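Local structure of CRISPR-associated endonuclease Cas1 (Thermotoga maritima, 4XTK) at residues 8-19 with 41-52. The protein probably acts as a metal-dependent endonuclease on double-stranded DNA in CRISPR adaptive immunity, working as a homodimer that joins a Cas2 dimer. Numbering follows the deposited sequence.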
loop_
_atom_site.group_PDB
_atom_site.type_symbol
_atom_site.label_atom_id
_atom_site.label_comp_id
_atom_site.label_asym_id
_atom_site.label_seq_id
_atom_site.Cartn_x
_atom_site.Cartn_y
_atom_site.Cartn_z
ATOM N N MET E 8 15.984 2.652 -13.700
ATOM C CA MET E 8 16.088 3.773 -12.790
ATOM C C MET E 8 16.547 3.290 -11.420
ATOM O O MET E 8 16.829 2.108 -11.223
ATOM C CB MET E 8 14.766 4.528 -12.703
ATOM C CG MET E 8 14.430 5.266 -13.986
ATOM S SD MET E 8 13.077 6.429 -13.757
ATOM C CE MET E 8 13.890 7.714 -12.817
ATOM N N GLU E 9 16.637 4.207 -10.470
ATOM C CA GLU E 9 17.382 3.913 -9.264
ATOM C C GLU E 9 16.535 4.083 -8.008
ATOM O O GLU E 9 15.692 4.978 -7.914
ATOM C CB GLU E 9 18.622 4.806 -9.206
ATOM C CG GLU E 9 19.840 4.142 -8.597
ATOM C CD GLU E 9 20.904 5.137 -8.177
ATOM O OE1 GLU E 9 20.858 6.285 -8.666
ATOM O OE2 GLU E 9 21.795 4.760 -7.381
ATOM N N SER E 10 16.756 3.193 -7.053
ATOM C CA SER E 10 16.125 3.295 -5.750
ATOM C C SER E 10 17.162 3.786 -4.743
ATOM O O SER E 10 18.144 3.096 -4.467
ATOM C CB SER E 10 15.544 1.947 -5.319
ATOM O OG SER E 10 14.612 2.098 -4.264
ATOM N N VAL E 11 16.953 4.985 -4.209
ATOM C CA VAL E 11 17.895 5.556 -3.256
ATOM C C VAL E 11 17.592 5.086 -1.841
ATOM O O VAL E 11 16.499 5.311 -1.327
ATOM C CB VAL E 11 17.879 7.098 -3.289
ATOM C CG1 VAL E 11 18.785 7.666 -2.200
ATOM C CG2 VAL E 11 18.315 7.599 -4.649
ATOM N N TYR E 12 18.565 4.425 -1.222
ATOM C CA TYR E 12 18.455 4.009 0.172
ATOM C C TYR E 12 19.170 5.000 1.085
ATOM O O TYR E 12 20.394 5.130 1.036
ATOM C CB TYR E 12 19.037 2.604 0.371
ATOM C CG TYR E 12 18.146 1.485 -0.114
ATOM C CD1 TYR E 12 17.918 1.286 -1.469
ATOM C CD2 TYR E 12 17.537 0.617 0.787
ATOM C CE1 TYR E 12 17.101 0.263 -1.914
ATOM C CE2 TYR E 12 16.717 -0.410 0.349
ATOM C CZ TYR E 12 16.509 -0.584 -1.004
ATOM O OH TYR E 12 15.697 -1.600 -1.447
ATOM N N LEU E 13 18.406 5.703 1.914
ATOM C CA LEU E 13 18.998 6.603 2.895
ATOM C C LEU E 13 18.988 6.000 4.282
ATOM O O LEU E 13 17.930 5.891 4.902
ATOM C CB LEU E 13 18.254 7.933 2.928
ATOM C CG LEU E 13 18.399 8.823 1.705
ATOM C CD1 LEU E 13 17.660 10.116 1.951
ATOM C CD2 LEU E 13 19.871 9.077 1.432
ATOM N N PHE E 14 20.159 5.613 4.774
ATOM C CA PHE E 14 20.256 5.099 6.133
ATOM C C PHE E 14 20.655 6.147 7.148
ATOM O O PHE E 14 20.558 5.918 8.353
ATOM C CB PHE E 14 21.230 3.934 6.169
ATOM C CG PHE E 14 20.747 2.755 5.397
ATOM C CD1 PHE E 14 19.832 1.875 5.953
ATOM C CD2 PHE E 14 21.163 2.551 4.101
ATOM C CE1 PHE E 14 19.367 0.794 5.238
ATOM C CE2 PHE E 14 20.698 1.481 3.386
ATOM C CZ PHE E 14 19.802 0.597 3.954
ATOM N N SER E 15 21.078 7.307 6.662
ATOM C CA SER E 15 21.594 8.352 7.543
ATOM C C SER E 15 20.486 9.251 8.069
ATOM O O SER E 15 19.524 9.556 7.360
ATOM C CB SER E 15 22.648 9.199 6.823
ATOM O OG SER E 15 23.809 8.442 6.524
ATOM N N SER E 16 20.611 9.649 9.327
ATOM C CA SER E 16 19.696 10.625 9.893
ATOM C C SER E 16 20.114 12.037 9.495
ATOM O O SER E 16 21.296 12.307 9.277
ATOM C CB SER E 16 19.636 10.486 11.413
ATOM O OG SER E 16 19.108 9.222 11.774
ATOM N N GLY E 17 19.140 12.932 9.398
ATOM C CA GLY E 17 19.412 14.310 9.041
ATOM C C GLY E 17 18.175 15.014 8.527
ATOM O O GLY E 17 17.052 14.583 8.781
ATOM N N THR E 18 18.379 16.103 7.798
ATOM C CA THR E 18 17.261 16.865 7.259
ATOM C C THR E 18 17.204 16.762 5.744
ATOM O O THR E 18 18.183 17.058 5.057
ATOM C CB THR E 18 17.344 18.352 7.649
ATOM O OG1 THR E 18 17.421 18.476 9.075
ATOM C CG2 THR E 18 16.119 19.089 7.147
ATOM N N LEU E 19 16.053 16.343 5.227
ATOM C CA LEU E 19 15.818 16.322 3.790
ATOM C C LEU E 19 15.393 17.705 3.301
ATOM O O LEU E 19 14.421 18.277 3.793
ATOM C CB LEU E 19 14.755 15.283 3.432
ATOM C CG LEU E 19 15.148 13.822 3.653
ATOM C CD1 LEU E 19 13.951 12.897 3.471
ATOM C CD2 LEU E 19 16.271 13.433 2.718
ATOM N N ASN E 41 18.017 10.028 -12.329
ATOM C CA ASN E 41 17.767 8.610 -12.559
ATOM C C ASN E 41 16.981 7.915 -11.442
ATOM O O ASN E 41 16.858 6.695 -11.440
ATOM C CB ASN E 41 19.073 7.865 -12.791
ATOM C CG ASN E 41 18.918 6.746 -13.790
ATOM O OD1 ASN E 41 18.141 6.857 -14.737
ATOM N ND2 ASN E 41 19.644 5.656 -13.583
ATOM N N VAL E 42 16.499 8.675 -10.468
ATOM C CA VAL E 42 15.851 8.082 -9.304
ATOM C C VAL E 42 14.348 7.895 -9.467
ATOM O O VAL E 42 13.622 8.859 -9.706
ATOM C CB VAL E 42 16.090 8.939 -8.055
ATOM C CG1 VAL E 42 15.379 8.330 -6.846
ATOM C CG2 VAL E 42 17.576 9.079 -7.809
ATOM N N MET E 43 13.880 6.654 -9.376
ATOM C CA MET E 43 12.436 6.418 -9.349
ATOM C C MET E 43 11.808 6.525 -7.963
ATOM O O MET E 43 10.640 6.869 -7.852
ATOM C CB MET E 43 12.092 5.070 -9.974
ATOM C CG MET E 43 12.602 3.861 -9.246
ATOM S SD MET E 43 11.830 2.425 -9.994
ATOM C CE MET E 43 10.107 2.751 -9.620
ATOM N N ASP E 44 12.553 6.208 -6.908
ATOM C CA ASP E 44 12.006 6.350 -5.560
ATOM C C ASP E 44 13.077 6.437 -4.475
ATOM O O ASP E 44 14.233 6.076 -4.694
ATOM C CB ASP E 44 11.062 5.191 -5.247
ATOM C CG ASP E 44 11.787 3.878 -5.105
ATOM O OD1 ASP E 44 12.599 3.547 -5.994
ATOM O OD2 ASP E 44 11.555 3.183 -4.096
ATOM N N ILE E 45 12.672 6.910 -3.298
ATOM C CA ILE E 45 13.568 7.018 -2.154
ATOM C C ILE E 45 13.073 6.220 -0.946
ATOM O O ILE E 45 11.917 6.338 -0.542
ATOM C CB ILE E 45 13.751 8.488 -1.737
ATOM C CG1 ILE E 45 14.299 9.309 -2.908
ATOM C CG2 ILE E 45 14.680 8.593 -0.539
ATOM C CD1 ILE E 45 14.182 10.804 -2.707
ATOM N N LYS E 46 13.956 5.411 -0.367
ATOM C CA LYS E 46 13.645 4.653 0.843
ATOM C C LYS E 46 14.427 5.170 2.059
ATOM O O LYS E 46 15.653 5.062 2.114
ATOM C CB LYS E 46 13.941 3.167 0.631
ATOM C CG LYS E 46 13.102 2.487 -0.447
ATOM C CD LYS E 46 13.651 1.089 -0.713
ATOM C CE LYS E 46 13.011 0.399 -1.912
ATOM N NZ LYS E 46 11.611 0.836 -2.166
ATOM N N VAL E 47 13.704 5.704 3.039
ATOM C CA VAL E 47 14.304 6.338 4.209
ATOM C C VAL E 47 14.300 5.443 5.447
ATOM O O VAL E 47 13.245 5.147 6.003
ATOM C CB VAL E 47 13.563 7.640 4.558
ATOM C CG1 VAL E 47 14.119 8.241 5.842
ATOM C CG2 VAL E 47 13.661 8.616 3.417
ATOM N N PHE E 48 15.474 4.979 5.856
ATOM C CA PHE E 48 15.593 4.221 7.097
ATOM C C PHE E 48 16.058 5.034 8.311
ATOM O O PHE E 48 15.997 4.561 9.451
ATOM C CB PHE E 48 16.539 3.048 6.880
ATOM C CG PHE E 48 16.030 2.051 5.890
ATOM C CD1 PHE E 48 16.236 2.235 4.539
ATOM C CD2 PHE E 48 15.337 0.935 6.313
ATOM C CE1 PHE E 48 15.773 1.323 3.631
ATOM C CE2 PHE E 48 14.869 0.016 5.406
ATOM C CZ PHE E 48 15.088 0.212 4.061
ATOM N N GLY E 49 16.515 6.255 8.073
ATOM C CA GLY E 49 17.070 7.050 9.150
ATOM C C GLY E 49 15.994 7.897 9.784
ATOM O O GLY E 49 14.839 7.845 9.373
ATOM N N GLU E 50 16.365 8.682 10.788
ATOM C CA GLU E 50 15.442 9.662 11.330
ATOM C C GLU E 50 15.634 10.960 10.553
ATOM O O GLU E 50 16.682 11.592 10.635
ATOM C CB GLU E 50 15.676 9.869 12.830
ATOM C CG GLU E 50 15.382 8.639 13.682
ATOM C CD GLU E 50 13.904 8.259 13.688
ATOM O OE1 GLU E 50 13.055 9.137 13.419
ATOM O OE2 GLU E 50 13.591 7.081 13.964
ATOM N N VAL E 51 14.620 11.352 9.789
ATOM C CA VAL E 51 14.750 12.521 8.928
ATOM C C VAL E 51 13.736 13.613 9.241
ATOM O O VAL E 51 12.617 13.341 9.671
ATOM C CB VAL E 51 14.608 12.147 7.434
ATOM C CG1 VAL E 51 15.736 11.224 7.005
ATOM C CG2 VAL E 51 13.252 11.519 7.160
ATOM N N ASP E 52 14.155 14.858 9.032
ATOM C CA ASP E 52 13.242 15.995 9.036
ATOM C C ASP E 52 12.989 16.430 7.599
ATOM O O ASP E 52 13.887 16.374 6.759
ATOM C CB ASP E 52 13.805 17.167 9.848
ATOM C CG ASP E 52 14.051 16.811 11.297
ATOM O OD1 ASP E 52 13.587 15.736 11.732
ATOM O OD2 ASP E 52 14.699 17.611 12.005
HETATM O O HOH W 1 19.136 3.733 10.079
#
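Ahead of the first paired residue, Met8 lays its CB against the carbonyl of Asn41, while its side chain, bent at the thioether, brings CE beside Val42 O. Glu9 pairs with Val42, Glu9 O accepting Met43 N at 2.9 Å; a beta bulge then shifts the register by one, so Ser10 sits opposite Asp44. Ser10 OG, anti to its own N (chi1 -163°), donates to Asp44 OD1 at 3.0 Å. It arrives on the syn side but 33° out of the carboxylate plane. The other oxygen, Asp44 OD2, forms a salt bridge with Lys46 NZ (3.0 Å), so the carboxylate holds a serine from the neighbouring strand and a lysine from its own. On the other face of the sheet, Val11 CG2 lies 3.6 Å from Val42 CG2 and touches the other methyl too; Ile37 also packs on Val11. Val11 O accepts Lys46 N. Tyr12 runs alongside Lys46, whose CD makes a CH-pi contact over one face of the Tyr12 ring, 3.7 Å from the centroid; beyond it the Tyr12 and Phe48 rings meet rim to rim. Leu13 bonds through N to Lys46 O and through O to Phe48 N.

Here both segments turn together out of one parallel pair and into a second, linking the two beta-sheets of the N-terminal beta-rich domain of Cas1. At the corner Phe14 CE1 stands above the Phe48 face near its rim, the two planes 17° apart and strongly offset; Phe71 stacks on Phe48 as well. Ser16 OG, held beside its own N, receives Glu50 N at 3.0 Å. Gly17 resumes the parallel pairing, its N bonded to Glu50 O and its O to Asp52 N. Past Thr18, Leu19 N reaches Asp52 O at 2.7 Å, and Asp52 in turn pairs antiparallel with a strand of the second subunit, carrying the sheet across the dimer interface.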